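Local coordinates for metalloprotease stcE (Escherichia coli, PDB 4DNY), which is part of a secreted zinc metalloprotease of enterohemorrhagic strains, a mucinase that probably cleaves O-linked glycoproteins, at residues K26-V31 / H46-N51; N35-S38 / S44-S47. One frame throughout, in Å; residues are numbered along the deposited sequence.

Contact 1 (K26-V31 / H46-N51); sequences KIINTV and HSHLTN
The imidazole of His48 lies between two residues, with the Lys26 chain over the centre of one face and the hydroxyl of its own neighbour Ser47 on the opposite one, displaced toward the rim. Lys26 CE does the main work: it stands 3.7 Å from the centroid of the His48 ring and 13° off the ring normal, a CH-pi contact in which the carbon next to the amine, carrying polarised hydrogens, meets the ring's pi cloud. Lys26 CG, anti to the backbone N (chi1 166°), comes near His48 CB and CG, and the bend at chi2 (71°) then turns CD and CE across the ring. Ile28 adds a smaller, oblique touch, its CD1 4.1 Å from His48 CD2. Lys26 and Ile28 both sit on strand 25-28, an outermost strand of the five-stranded mixed sheet, which is consistent with the beta-sandwich domain of StcE, and face helix 43-49, which packs over this edge; His48 also rests on Val55 of the adjoining strand 54-60. A salt bridge with Glu33 of helix 31-35 holds Lys26 NZ beyond the rim of the ring, which helps keep CE over its centre. With NZ 4.1 Å from His48 NE2, the ammonium would probably disfavour a protonated ring, although Glu33, which also touches His48, may offset part of that effect.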
ATOM      1  N   LYS A  26      -0.481  -9.485   5.499  1.00 11.88           N
ATOM      2  CA  LYS A  26      -0.795 -10.018   4.171  1.00 12.97           C
ATOM      3  C   LYS A  26       0.211  -9.588   3.187  1.00 14.25           C
ATOM      4  O   LYS A  26       0.422  -8.425   2.985  1.00 15.22           O
ATOM      5  CB  LYS A  26      -2.173  -9.522   3.743  1.00 14.42           C
ATOM      6  CG  LYS A  26      -2.465  -9.723   2.271  1.00 14.95           C
ATOM      7  CD  LYS A  26      -2.694 -11.188   1.857  1.00 17.07           C
ATOM      8  CE  LYS A  26      -2.884 -11.302   0.325  1.00 16.65           C
ATOM      9  NZ  LYS A  26      -3.207 -12.684  -0.147  1.00 18.22           N
ATOM     10  N   ILE A  27       0.812 -10.560   2.487  1.00 14.42           N
ATOM     11  CA  ILE A  27       1.733 -10.224   1.390  1.00 14.07           C
ATOM     12  C   ILE A  27       1.020 -10.393   0.067  1.00 13.35           C
ATOM     13  O   ILE A  27       0.380 -11.391  -0.171  1.00 14.20           O
ATOM     14  CB  ILE A  27       2.981 -11.157   1.395  1.00 14.55           C
ATOM     15  CG1 ILE A  27       3.832 -10.870   2.609  1.00 17.84           C
ATOM     16  CG2 ILE A  27       3.808 -11.003   0.137  1.00 13.23           C
ATOM     17  CD1 ILE A  27       3.257 -11.434   3.811  1.00 25.41           C
ATOM     18  N   ILE A  28       1.144  -9.396  -0.822  1.00 11.60           N
ATOM     19  CA  ILE A  28       0.604  -9.466  -2.162  1.00 11.80           C
ATOM     20  C   ILE A  28       1.766  -9.550  -3.042  1.00 12.21           C
ATOM     21  O   ILE A  28       2.532  -8.635  -3.144  1.00 11.24           O
ATOM     22  CB  ILE A  28      -0.279  -8.176  -2.464  1.00 11.17           C
ATOM     23  CG1 ILE A  28      -1.531  -8.213  -1.611  1.00 11.44           C
ATOM     24  CG2 ILE A  28      -0.537  -8.048  -4.002  1.00 12.25           C
ATOM     25  CD1 ILE A  28      -2.411  -6.992  -1.704  1.00 13.70           C
ATOM     26  N   ASN A  29       2.000 -10.699  -3.672  1.00 11.72           N
ATOM     27  CA  ASN A  29       3.215 -10.945  -4.465  1.00 10.84           C
ATOM     28  C   ASN A  29       2.984 -11.887  -5.624  1.00 11.72           C
ATOM     29  O   ASN A  29       3.936 -12.536  -6.080  1.00 12.59           O
ATOM     30  CB  ASN A  29       4.350 -11.480  -3.586  1.00 11.34           C
ATOM     31  CG  ASN A  29       4.067 -12.874  -3.034  1.00 13.31           C
ATOM     32  OD1 ASN A  29       2.954 -13.348  -3.108  1.00 12.68           O
ATOM     33  ND2 ASN A  29       5.081 -13.522  -2.442  1.00 13.76           N
ATOM     34  N   THR A  30       1.752 -11.920  -6.115  1.00 11.08           N
ATOM     35  CA  THR A  30       1.449 -12.744  -7.306  1.00 12.40           C
ATOM     36  C   THR A  30       0.783 -11.872  -8.341  1.00 12.99           C
ATOM     37  O   THR A  30       0.256 -10.806  -8.008  1.00 12.27           O
ATOM     38  CB  THR A  30       0.476 -13.899  -6.931  1.00 13.27           C
ATOM     39  OG1 THR A  30      -0.704 -13.326  -6.364  1.00 12.81           O
ATOM     40  CG2 THR A  30       1.137 -14.863  -5.969  1.00 14.90           C
ATOM     41  N   VAL A  31       0.780 -12.334  -9.607  1.00 12.83           N
ATOM     42  CA  VAL A  31       0.260 -11.520 -10.722  1.00 13.33           C
ATOM     43  C   VAL A  31      -1.203 -11.173 -10.541  1.00 14.64           C
ATOM     44  O   VAL A  31      -1.591 -10.007 -10.662  1.00 14.41           O
ATOM     45  CB  VAL A  31       0.511 -12.179 -12.083  1.00 14.68           C
ATOM     46  CG1 VAL A  31      -0.174 -11.312 -13.180  1.00 15.57           C
ATOM     47  CG2 VAL A  31       2.007 -12.315 -12.329  1.00 14.96           C
ATOM     48  N   HIS A  46      -8.272  -2.884   0.823  1.00 20.27           N
ATOM     49  CA  HIS A  46      -9.246  -2.666   1.871  1.00 21.47           C
ATOM     50  C   HIS A  46      -9.713  -4.015   2.483  1.00 22.46           C
ATOM     51  O   HIS A  46      -9.754  -4.192   3.700  1.00 21.72           O
ATOM     52  CB  HIS A  46     -10.447  -1.900   1.279  1.00 22.69           C
ATOM     53  CG  HIS A  46     -11.220  -1.104   2.273  1.00 27.97           C
ATOM     54  ND1 HIS A  46     -11.945   0.024   1.907  1.00 32.02           N
ATOM     55  CD2 HIS A  46     -11.353  -1.228   3.617  1.00 31.38           C
ATOM     56  CE1 HIS A  46     -12.490   0.554   2.998  1.00 32.53           C
ATOM     57  NE2 HIS A  46     -12.173  -0.200   4.040  1.00 34.09           N
ATOM     58  N   SER A  47     -10.044  -4.955   1.603  1.00 22.08           N
ATOM     59  CA  SER A  47     -10.541  -6.296   2.027  1.00 25.60           C
ATOM     60  C   SER A  47      -9.464  -7.027   2.865  1.00 23.76           C
ATOM     61  O   SER A  47      -9.753  -7.590   3.891  1.00 25.40           O
ATOM     62  CB  SER A  47     -10.973  -7.152   0.817  1.00 25.92           C
ATOM     63  OG  SER A  47      -9.848  -7.351  -0.019  1.00 36.71           O
ATOM     64  N   HIS A  48      -8.221  -6.980   2.401  1.00 22.21           N
ATOM     65  CA  HIS A  48      -7.125  -7.625   3.141  1.00 20.76           C
ATOM     66  C   HIS A  48      -6.802  -6.993   4.474  1.00 20.38           C
ATOM     67  O   HIS A  48      -6.449  -7.685   5.441  1.00 21.59           O
ATOM     68  CB  HIS A  48      -5.867  -7.734   2.231  1.00 19.83           C
ATOM     69  CG  HIS A  48      -6.031  -8.746   1.146  1.00 21.94           C
ATOM     70  ND1 HIS A  48      -6.422 -10.050   1.399  1.00 25.85           N
ATOM     71  CD2 HIS A  48      -5.870  -8.638  -0.186  1.00 22.21           C
ATOM     72  CE1 HIS A  48      -6.504 -10.698   0.248  1.00 25.20           C
ATOM     73  NE2 HIS A  48      -6.154  -9.867  -0.722  1.00 25.40           N
ATOM     74  N   LEU A  49      -7.081  -5.692   4.607  1.00 19.00           N
ATOM     75  CA  LEU A  49      -6.876  -5.005   5.861  1.00 18.83           C
ATOM     76  C   LEU A  49      -7.952  -5.245   6.910  1.00 20.46           C
ATOM     77  O   LEU A  49      -7.782  -4.920   8.073  1.00 20.69           O
ATOM     78  CB  LEU A  49      -6.684  -3.492   5.621  1.00 16.77           C
ATOM     79  CG  LEU A  49      -5.345  -3.051   4.980  1.00 14.76           C
ATOM     80  CD1 LEU A  49      -5.325  -1.569   4.676  1.00 14.81           C
ATOM     81  CD2 LEU A  49      -4.170  -3.453   5.930  1.00 14.96           C
ATOM     82  N   THR A  50      -9.060  -5.853   6.493  1.00 22.84           N
ATOM     83  CA  THR A  50     -10.094  -6.176   7.479  1.00 25.72           C
ATOM     84  C   THR A  50      -9.603  -7.241   8.462  1.00 25.02           C
ATOM     85  O   THR A  50     -10.039  -7.259   9.622  1.00 26.70           O
ATOM     86  CB  THR A  50     -11.449  -6.554   6.797  1.00 27.53           C
ATOM     87  OG1 THR A  50     -11.265  -7.689   5.991  1.00 29.83           O
ATOM     88  CG2 THR A  50     -11.954  -5.415   5.949  1.00 30.00           C
ATOM     89  N   ASN A  51      -8.747  -8.142   7.998  1.00 23.97           N
ATOM     90  CA  ASN A  51      -8.199  -9.222   8.862  1.00 25.19           C
ATOM     91  C   ASN A  51      -6.691  -9.171   9.116  1.00 23.43           C
ATOM     92  O   ASN A  51      -6.123 -10.096   9.729  1.00 23.77           O
ATOM     93  CB  ASN A  51      -8.592 -10.592   8.303  1.00 29.95           C
ATOM     94  CG  ASN A  51     -10.094 -10.805   8.325  1.00 35.11           C
ATOM     95  OD1 ASN A  51     -10.679 -11.039   7.273  1.00 45.19           O
ATOM     96  ND2 ASN A  51     -10.726 -10.679   9.509  1.00 40.27           N
TER

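Contact 2 (N35-S38 / S44-S47); sequences NKLS and SIHS
Ser44 has the most surface buried here, and two consecutive residues of the turn after helix 31-35, Leu37 and Lys36, close over it. Its OG lies 3.7 Å from Lys36 CB and 3.8 Å from Leu37 CD2, so the hydroxyl is flanked by aliphatic carbon from both residues. Lys36 contributes the root and middle of its chain: beyond CG it runs fully extended, passing CD alongside Ser44 CB. Leu37 works with one branch. Its chi1 of -59° sets CG beside the backbone N, and chi2 of 175° puts CD1 anti to CA and leaves CD2 turned to the helix, where it meets Ile45 CG1 at 3.7 Å, the two side chains crossing at about a right angle. Both Leu37 and Ile45 also rest on Ile57 of strand 54-60, and this apolar pair therefore belongs to the layer between the helical connection and the sheet. One water joins the backbones, donating to Lys36 O at 2.7 Å and accepting from Ser44 N at 2.9 Å. It thus serves an amide in the first turn of helix 43-49. No direct hydrogen bond crosses between 35-38 and 44-47, so the side chains contribute apolar packing, and the polar link between the backbones runs through the water.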
ATOM      1  N   ASN A  35      -2.635  -7.374 -10.060  1.00 15.74           N
ATOM      2  CA  ASN A  35      -3.525  -6.841 -11.083  1.00 17.13           C
ATOM      3  C   ASN A  35      -4.756  -6.117 -10.491  1.00 18.03           C
ATOM      4  O   ASN A  35      -5.298  -5.222 -11.141  1.00 21.29           O
ATOM      5  CB  ASN A  35      -3.992  -7.987 -12.014  1.00 17.98           C
ATOM      6  CG  ASN A  35      -2.997  -8.375 -13.028  1.00 20.23           C
ATOM      7  OD1 ASN A  35      -2.002  -7.687 -13.253  1.00 23.19           O
ATOM      8  ND2 ASN A  35      -3.252  -9.522 -13.689  1.00 26.28           N
ATOM      9  N   LYS A  36      -5.187  -6.491  -9.303  1.00 17.75           N
ATOM     10  CA  LYS A  36      -6.344  -5.859  -8.642  1.00 18.41           C
ATOM     11  C   LYS A  36      -6.050  -4.466  -8.089  1.00 17.65           C
ATOM     12  O   LYS A  36      -6.979  -3.768  -7.673  1.00 19.42           O
ATOM     13  CB  LYS A  36      -6.920  -6.746  -7.556  1.00 19.64           C
ATOM     14  CG  LYS A  36      -7.444  -8.131  -8.006  1.00 21.81           C
ATOM     15  CD  LYS A  36      -7.999  -8.874  -6.784  1.00 24.61           C
ATOM     16  CE  LYS A  36      -8.477 -10.266  -7.150  1.00 32.09           C
ATOM     17  NZ  LYS A  36      -8.973 -10.954  -5.908  1.00 36.02           N
ATOM     18  N   LEU A  37      -4.775  -4.073  -8.023  1.00 14.94           N
ATOM     19  CA  LEU A  37      -4.384  -2.875  -7.304  1.00 14.55           C
ATOM     20  C   LEU A  37      -4.704  -1.573  -8.033  1.00 17.16           C
ATOM     21  O   LEU A  37      -4.666  -0.497  -7.436  1.00 17.49           O
ATOM     22  CB  LEU A  37      -2.887  -2.914  -6.910  1.00 14.51           C
ATOM     23  CG  LEU A  37      -2.461  -4.095  -6.009  1.00 13.29           C
ATOM     24  CD1 LEU A  37      -0.956  -4.016  -5.843  1.00 13.28           C
ATOM     25  CD2 LEU A  37      -3.185  -4.032  -4.666  1.00 14.95           C
ATOM     26  N   SER A  38      -5.017  -1.676  -9.310  1.00 18.81           N
ATOM     27  CA  SER A  38      -5.378  -0.516 -10.108  1.00 21.82           C
ATOM     28  C   SER A  38      -6.811  -0.022  -9.798  1.00 22.24           C
ATOM     29  O   SER A  38      -7.187   1.079 -10.204  1.00 24.28           O
ATOM     30  CB  SER A  38      -5.221  -0.896 -11.566  1.00 24.06           C
ATOM     31  OG  SER A  38      -6.124  -2.004 -11.855  1.00 32.03           O
ATOM     32  N   SER A  44      -9.204  -4.249  -2.967  1.00 21.27           N
ATOM     33  CA  SER A  44      -8.562  -5.473  -2.509  1.00 20.38           C
ATOM     34  C   SER A  44      -7.686  -5.227  -1.318  1.00 18.67           C
ATOM     35  O   SER A  44      -7.662  -6.022  -0.416  1.00 19.53           O
ATOM     36  CB  SER A  44      -7.754  -6.203  -3.633  1.00 20.23           C
ATOM     37  OG  SER A  44      -6.665  -5.447  -4.063  1.00 21.01           O
ATOM     38  N   ILE A  45      -6.983  -4.093  -1.304  1.00 17.89           N
ATOM     39  CA  ILE A  45      -6.178  -3.715  -0.127  1.00 17.59           C
ATOM     40  C   ILE A  45      -7.121  -3.561   1.053  1.00 19.23           C
ATOM     41  O   ILE A  45      -6.858  -4.052   2.145  1.00 18.89           O
ATOM     42  CB  ILE A  45      -5.406  -2.386  -0.377  1.00 18.00           C
ATOM     43  CG1 ILE A  45      -4.285  -2.568  -1.455  1.00 16.07           C
ATOM     44  CG2 ILE A  45      -4.757  -1.891   0.959  1.00 16.36           C
ATOM     45  CD1 ILE A  45      -3.508  -1.310  -1.720  1.00 16.11           C
ATOM     46  N   HIS A  46      -8.272  -2.884   0.823  1.00 20.27           N
ATOM     47  CA  HIS A  46      -9.246  -2.666   1.871  1.00 21.47           C
ATOM     48  C   HIS A  46      -9.713  -4.015   2.483  1.00 22.46           C
ATOM     49  O   HIS A  46      -9.754  -4.192   3.700  1.00 21.72           O
ATOM     50  CB  HIS A  46     -10.447  -1.900   1.279  1.00 22.69           C
ATOM     51  CG  HIS A  46     -11.220  -1.104   2.273  1.00 27.97           C
ATOM     52  ND1 HIS A  46     -11.945   0.024   1.907  1.00 32.02           N
ATOM     53  CD2 HIS A  46     -11.353  -1.228   3.617  1.00 31.38           C
ATOM     54  CE1 HIS A  46     -12.490   0.554   2.998  1.00 32.53           C
ATOM     55  NE2 HIS A  46     -12.173  -0.200   4.040  1.00 34.09           N
ATOM     56  N   SER A  47     -10.044  -4.955   1.603  1.00 22.08           N
ATOM     57  CA  SER A  47     -10.541  -6.296   2.027  1.00 25.60           C
ATOM     58  C   SER A  47      -9.464  -7.027   2.865  1.00 23.76           C
ATOM     59  O   SER A  47      -9.753  -7.590   3.891  1.00 25.40           O
ATOM     60  CB  SER A  47     -10.973  -7.152   0.817  1.00 25.92           C
ATOM     61  OG  SER A  47      -9.848  -7.351  -0.019  1.00 36.71           O
TER
HETATM   62  O   HOH W   1      -8.914  -3.846  -5.800  1.00 36.02           O

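Overall arrangement
Contact 2 lies within the helical connection between strand 25-28 and strand 54-60, neighbouring parallel strands of the five-stranded mixed sheet, and contact 1 joins that connection back to strand 25-28. Along the chain come strand 25-28, helix 31-35, the turn at 35-38 and then helix 43-49, whose His46 and Ser47 are common to both segments on that helix. Contact 1 ties the later part of this helix to the edge strand, and contact 2 ties its earlier part to the turn. Their centres are 7 Å apart, and they touch where Ile28 CD1 lies 4.3 Å from Leu37 CD2. Together they pack the beta-alpha-beta crossover over the edge of the sheet formed by strands 25-28 and 54-60.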